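Local structure of OxyR (Porphyromonas gingivalis, 3HO7) at residues A[87-101]-A[169-181]. The protein is a LysR-family regulator, probably a redox-sensitive, DNA-binding transcriptional activator, represented here by its regulatory domain. Sequence-based numbering, arbitrary orientation.
Sequences GYVSRCEPLFEQDVI and LSPSQKELVRPFG
Arg178 NH2 gives Phe96 O a straight bond of 2.8 Å, in the carbonyl plane and on a lone pair, and all three nitrogens of this guanidinium are gripped. The arginine sits where the end of strand 75-89 pairs antiparallel with the short strand 177-178, in the regulatory domain of a LysR-type regulator, a fold of the periplasmic-binding-protein type. Arg178 NE reaches Gln98 O at 2.9 Å, nearly in line with that carbonyl but bent at the hydrogen. Arg178 NH1 turns back on its own segment, to Glu175 O at 2.6 Å and to Val177 O, which it meets from above the carbonyl plane. A bend at chi2 (-73°) carries the head to the 3-10 turn 94-97, and one side chain of strand 177-178 thereby holds the loop that leaves strand 75-89. The Phe96 ring takes Arg178 NH2 over the centre of one face, a cation-pi contact with the planes 46° apart; Arg91 CA lies over the opposite face, toward the rim.

Between the strands, Gly87 and Arg178 form a hydrogen-bonded pair and Tyr88 and Val177 a non-hydrogen-bonded one; Val89 N then bonds Leu176 O. Leu176 CB makes a CH-pi contact over one face of Tyr88, and Val177 CG2 comes to the edge. The phenol OH lies alongside Gln173 CB and CG, but its hydrogen-bond partner is Glu153 of helix 145-153, which also receives Gln173 NE2. At the far end Ile101 N bonds Pro179 O, while Ile101 CG2 makes a CH-pi contact over one face of Phe180, whose ring also meets Phe160. Near the helix 171-174, Leu176 CD2 lies over one face of the Arg91 guanidinium, and Arg91 NH2 meets Glu175 OE1 in the guanidinium plane, a 2.6 Å salt bridge with the carboxylate turned 76° to it.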
loop_
_atom_site.group_PDB
_atom_site.type_symbol
_atom_site.label_atom_id
_atom_site.label_comp_id
_atom_site.label_asym_id
_atom_site.label_seq_id
_atom_site.Cartn_x
_atom_site.Cartn_y
_atom_site.Cartn_z
ATOM N N GLY A 87 -17.765 -3.172 -3.736
ATOM C CA GLY A 87 -17.290 -3.071 -5.102
ATOM C C GLY A 87 -16.746 -1.684 -5.376
ATOM O O GLY A 87 -17.337 -0.677 -4.985
ATOM N N TYR A 88 -15.598 -1.634 -6.036
ATOM C CA TYR A 88 -15.038 -0.377 -6.485
ATOM C C TYR A 88 -14.986 -0.510 -7.999
ATOM O O TYR A 88 -14.155 -1.238 -8.535
ATOM C CB TYR A 88 -13.647 -0.180 -5.880
ATOM C CG TYR A 88 -13.191 1.258 -5.766
ATOM C CD1 TYR A 88 -13.971 2.209 -5.121
ATOM C CD2 TYR A 88 -11.963 1.656 -6.278
ATOM C CE1 TYR A 88 -13.549 3.527 -5.007
ATOM C CE2 TYR A 88 -11.531 2.964 -6.170
ATOM C CZ TYR A 88 -12.326 3.895 -5.533
ATOM O OH TYR A 88 -11.887 5.193 -5.428
ATOM N N VAL A 89 -15.902 0.168 -8.679
ATOM C CA VAL A 89 -16.143 -0.068 -10.100
ATOM C C VAL A 89 -15.756 1.139 -10.946
ATOM O O VAL A 89 -16.251 2.238 -10.722
ATOM C CB VAL A 89 -17.631 -0.384 -10.353
ATOM C CG1 VAL A 89 -17.854 -0.776 -11.809
ATOM C CG2 VAL A 89 -18.109 -1.483 -9.415
ATOM N N SER A 90 -14.887 0.932 -11.931
ATOM C CA SER A 90 -14.458 2.029 -12.791
ATOM C C SER A 90 -15.631 2.528 -13.628
ATOM O O SER A 90 -16.568 1.782 -13.903
ATOM C CB SER A 90 -13.319 1.596 -13.710
ATOM O OG SER A 90 -13.797 1.362 -15.023
ATOM N N ARG A 91 -15.565 3.788 -14.037
ATOM C CA ARG A 91 -16.635 4.399 -14.815
ATOM C C ARG A 91 -16.749 3.780 -16.210
ATOM O O ARG A 91 -17.708 4.043 -16.937
ATOM C CB ARG A 91 -16.415 5.913 -14.907
ATOM C CG ARG A 91 -16.268 6.584 -13.549
ATOM C CD ARG A 91 -15.794 8.022 -13.675
ATOM N NE ARG A 91 -15.525 8.612 -12.366
ATOM C CZ ARG A 91 -16.441 9.224 -11.625
ATOM N NH1 ARG A 91 -17.688 9.335 -12.065
ATOM N NH2 ARG A 91 -16.109 9.730 -10.444
ATOM N N CYS A 92 -15.777 2.948 -16.572
ATOM C CA CYS A 92 -15.750 2.327 -17.896
ATOM C C CYS A 92 -16.399 0.946 -17.911
ATOM O O CYS A 92 -16.654 0.385 -18.975
ATOM C CB CYS A 92 -14.314 2.226 -18.409
ATOM S SG CYS A 92 -13.396 3.777 -18.345
ATOM N N GLU A 93 -16.660 0.396 -16.730
ATOM C CA GLU A 93 -17.256 -0.934 -16.638
ATOM C C GLU A 93 -18.764 -0.880 -16.852
ATOM O O GLU A 93 -19.438 0.003 -16.322
ATOM C CB GLU A 93 -16.947 -1.570 -15.281
ATOM C CG GLU A 93 -15.538 -1.303 -14.775
ATOM C CD GLU A 93 -14.469 -1.710 -15.769
ATOM O OE1 GLU A 93 -14.535 -2.845 -16.293
ATOM O OE2 GLU A 93 -13.558 -0.894 -16.028
ATOM N N PRO A 94 -19.298 -1.825 -17.640
ATOM C CA PRO A 94 -20.741 -1.898 -17.840
ATOM C C PRO A 94 -21.479 -1.950 -16.503
ATOM O O PRO A 94 -22.583 -1.419 -16.385
ATOM C CB PRO A 94 -20.921 -3.215 -18.597
ATOM C CG PRO A 94 -19.639 -3.396 -19.334
ATOM C CD PRO A 94 -18.567 -2.806 -18.461
ATOM N N LEU A 95 -20.864 -2.582 -15.508
ATOM C CA LEU A 95 -21.471 -2.703 -14.185
ATOM C C LEU A 95 -21.626 -1.362 -13.476
ATOM O O LEU A 95 -22.302 -1.273 -12.453
ATOM C CB LEU A 95 -20.673 -3.666 -13.303
ATOM C CG LEU A 95 -21.208 -5.098 -13.244
ATOM C CD1 LEU A 95 -20.283 -5.994 -12.435
ATOM C CD2 LEU A 95 -22.612 -5.105 -12.656
ATOM N N PHE A 96 -21.002 -0.322 -14.014
ATOM C CA PHE A 96 -21.094 0.993 -13.387
ATOM C C PHE A 96 -22.529 1.514 -13.415
ATOM O O PHE A 96 -22.951 2.239 -12.518
ATOM C CB PHE A 96 -20.148 1.993 -14.059
ATOM C CG PHE A 96 -20.020 3.296 -13.319
ATOM C CD1 PHE A 96 -19.141 3.421 -12.257
ATOM C CD2 PHE A 96 -20.778 4.395 -13.687
ATOM C CE1 PHE A 96 -19.022 4.616 -11.573
ATOM C CE2 PHE A 96 -20.661 5.594 -13.012
ATOM C CZ PHE A 96 -19.778 5.702 -11.949
ATOM N N GLU A 97 -23.280 1.137 -14.446
ATOM C CA GLU A 97 -24.650 1.619 -14.591
ATOM C C GLU A 97 -25.613 0.885 -13.658
ATOM O O GLU A 97 -26.781 1.258 -13.538
ATOM C CB GLU A 97 -25.117 1.515 -16.047
ATOM C CG GLU A 97 -25.232 0.094 -16.570
ATOM C CD GLU A 97 -25.870 0.029 -17.946
ATOM O OE1 GLU A 97 -25.439 0.782 -18.847
ATOM O OE2 GLU A 97 -26.805 -0.780 -18.127
ATOM N N GLN A 98 -25.117 -0.153 -12.991
ATOM C CA GLN A 98 -25.924 -0.892 -12.027
ATOM C C GLN A 98 -25.699 -0.362 -10.615
ATOM O O GLN A 98 -24.663 0.238 -10.323
ATOM C CB GLN A 98 -25.617 -2.391 -12.086
ATOM C CG GLN A 98 -25.911 -3.030 -13.439
ATOM C CD GLN A 98 -27.358 -2.868 -13.868
ATOM O OE1 GLN A 98 -27.707 -3.115 -15.026
ATOM N NE2 GLN A 98 -28.208 -2.450 -12.939
ATOM N N ASP A 99 -26.673 -0.595 -9.741
ATOM C CA ASP A 99 -26.636 -0.057 -8.386
ATOM C C ASP A 99 -25.918 -0.990 -7.416
ATOM O O ASP A 99 -25.441 -0.560 -6.365
ATOM C CB ASP A 99 -28.057 0.217 -7.891
ATOM C CG ASP A 99 -28.874 1.021 -8.887
ATOM O OD1 ASP A 99 -28.399 2.090 -9.323
ATOM O OD2 ASP A 99 -29.991 0.581 -9.234
ATOM N N VAL A 100 -25.843 -2.267 -7.772
ATOM C CA VAL A 100 -25.185 -3.254 -6.924
ATOM C C VAL A 100 -24.284 -4.163 -7.750
ATOM O O VAL A 100 -24.446 -4.275 -8.965
ATOM C CB VAL A 100 -26.208 -4.117 -6.161
ATOM C CG1 VAL A 100 -26.991 -3.267 -5.167
ATOM C CG2 VAL A 100 -27.148 -4.812 -7.137
ATOM N N ILE A 101 -23.334 -4.809 -7.083
ATOM C CA ILE A 101 -22.411 -5.718 -7.751
ATOM C C ILE A 101 -23.090 -7.026 -8.129
ATOM O O ILE A 101 -23.562 -7.764 -7.264
ATOM C CB ILE A 101 -21.196 -6.034 -6.868
ATOM C CG1 ILE A 101 -20.231 -4.849 -6.856
ATOM C CG2 ILE A 101 -20.489 -7.285 -7.372
ATOM C CD1 ILE A 101 -19.560 -4.597 -8.193
ATOM N N LEU A 169 -12.655 8.357 1.439
ATOM C CA LEU A 169 -12.815 8.613 0.009
ATOM C C LEU A 169 -13.320 10.018 -0.299
ATOM O O LEU A 169 -14.063 10.614 0.483
ATOM C CB LEU A 169 -13.768 7.591 -0.614
ATOM C CG LEU A 169 -13.426 6.111 -0.436
ATOM C CD1 LEU A 169 -14.570 5.239 -0.927
ATOM C CD2 LEU A 169 -12.128 5.755 -1.153
ATOM N N SER A 170 -12.905 10.535 -1.451
ATOM C CA SER A 170 -13.385 11.816 -1.950
ATOM C C SER A 170 -14.755 11.639 -2.593
ATOM O O SER A 170 -15.169 10.516 -2.885
ATOM C CB SER A 170 -12.407 12.373 -2.984
ATOM O OG SER A 170 -12.382 11.554 -4.143
ATOM N N PRO A 171 -15.468 12.752 -2.818
ATOM C CA PRO A 171 -16.752 12.699 -3.503
ATOM C C PRO A 171 -16.666 11.886 -4.789
ATOM O O PRO A 171 -17.538 11.065 -5.062
ATOM C CB PRO A 171 -17.026 14.165 -3.827
ATOM C CG PRO A 171 -16.362 14.909 -2.728
ATOM C CD PRO A 171 -15.143 14.111 -2.352
ATOM N N SER A 172 -15.614 12.115 -5.568
ATOM C CA SER A 172 -15.449 11.433 -6.849
ATOM C C SER A 172 -15.204 9.937 -6.675
ATOM O O SER A 172 -15.717 9.119 -7.445
ATOM C CB SER A 172 -14.304 12.060 -7.644
ATOM O OG SER A 172 -14.239 11.516 -8.948
ATOM N N GLN A 173 -14.410 9.582 -5.669
ATOM C CA GLN A 173 -14.120 8.185 -5.379
ATOM C C GLN A 173 -15.364 7.445 -4.914
ATOM O O GLN A 173 -15.590 6.300 -5.296
ATOM C CB GLN A 173 -13.050 8.074 -4.294
ATOM C CG GLN A 173 -11.660 8.500 -4.716
ATOM C CD GLN A 173 -10.681 8.428 -3.563
ATOM O OE1 GLN A 173 -10.938 8.958 -2.481
ATOM N NE2 GLN A 173 -9.552 7.764 -3.783
ATOM N N LYS A 174 -16.168 8.099 -4.080
ATOM C CA LYS A 174 -17.358 7.462 -3.530
ATOM C C LYS A 174 -18.321 7.023 -4.630
ATOM O O LYS A 174 -19.027 6.027 -4.484
ATOM C CB LYS A 174 -18.057 8.383 -2.528
ATOM C CG LYS A 174 -17.380 8.445 -1.164
ATOM C CD LYS A 174 -18.163 9.319 -0.189
ATOM C CE LYS A 174 -17.497 9.360 1.180
ATOM N NZ LYS A 174 -18.207 10.268 2.126
ATOM N N GLU A 175 -18.333 7.765 -5.732
ATOM C CA GLU A 175 -19.188 7.445 -6.873
ATOM C C GLU A 175 -18.898 6.063 -7.454
ATOM O O GLU A 175 -19.767 5.453 -8.080
ATOM C CB GLU A 175 -19.027 8.499 -7.971
ATOM C CG GLU A 175 -19.623 9.854 -7.622
ATOM C CD GLU A 175 -19.270 10.917 -8.640
ATOM O OE1 GLU A 175 -18.223 10.778 -9.309
ATOM O OE2 GLU A 175 -20.034 11.895 -8.767
ATOM N N LEU A 176 -17.676 5.580 -7.256
ATOM C CA LEU A 176 -17.272 4.297 -7.824
ATOM C C LEU A 176 -17.730 3.140 -6.950
ATOM O O LEU A 176 -17.688 1.988 -7.367
ATOM C CB LEU A 176 -15.753 4.239 -8.008
ATOM C CG LEU A 176 -15.100 5.434 -8.701
ATOM C CD1 LEU A 176 -13.619 5.157 -8.942
ATOM C CD2 LEU A 176 -15.813 5.759 -10.007
ATOM N N VAL A 177 -18.172 3.453 -5.737
ATOM C CA VAL A 177 -18.544 2.422 -4.781
ATOM C C VAL A 177 -19.894 1.787 -5.098
ATOM O O VAL A 177 -20.893 2.478 -5.285
ATOM C CB VAL A 177 -18.563 2.967 -3.340
ATOM C CG1 VAL A 177 -19.070 1.901 -2.383
ATOM C CG2 VAL A 177 -17.170 3.435 -2.942
ATOM N N ARG A 178 -19.906 0.461 -5.160
ATOM C CA ARG A 178 -21.135 -0.300 -5.314
ATOM C C ARG A 178 -21.139 -1.405 -4.270
ATOM O O ARG A 178 -20.296 -2.297 -4.306
ATOM C CB ARG A 178 -21.220 -0.923 -6.709
ATOM C CG ARG A 178 -21.175 0.067 -7.857
ATOM C CD ARG A 178 -22.472 0.844 -7.974
ATOM N NE ARG A 178 -22.482 1.704 -9.153
ATOM C CZ ARG A 178 -21.895 2.895 -9.208
ATOM N NH1 ARG A 178 -21.246 3.364 -8.149
ATOM N NH2 ARG A 178 -21.953 3.619 -10.318
ATOM N N PRO A 179 -22.085 -1.352 -3.325
ATOM C CA PRO A 179 -22.164 -2.443 -2.362
ATOM C C PRO A 179 -22.663 -3.721 -3.029
ATOM O O PRO A 179 -23.155 -3.680 -4.155
ATOM C CB PRO A 179 -23.189 -1.941 -1.342
ATOM C CG PRO A 179 -24.014 -0.947 -2.086
ATOM C CD PRO A 179 -23.099 -0.311 -3.086
ATOM N N PHE A 180 -22.536 -4.846 -2.335
ATOM C CA PHE A 180 -23.027 -6.118 -2.851
ATOM C C PHE A 180 -24.527 -6.253 -2.608
ATOM O O PHE A 180 -25.072 -5.644 -1.688
ATOM C CB PHE A 180 -22.306 -7.282 -2.167
ATOM C CG PHE A 180 -20.948 -7.589 -2.739
ATOM C CD1 PHE A 180 -19.854 -6.793 -2.440
ATOM C CD2 PHE A 180 -20.766 -8.688 -3.565
ATOM C CE1 PHE A 180 -18.599 -7.084 -2.960
ATOM C CE2 PHE A 180 -19.521 -8.983 -4.090
ATOM C CZ PHE A 180 -18.435 -8.180 -3.786
ATOM N N GLY A 181 -25.194 -7.050 -3.435
ATOM C CA GLY A 181 -26.550 -7.474 -3.118
ATOM C C GLY A 181 -26.467 -8.408 -1.925
ATOM O O GLY A 181 -25.429 -9.031 -1.696
#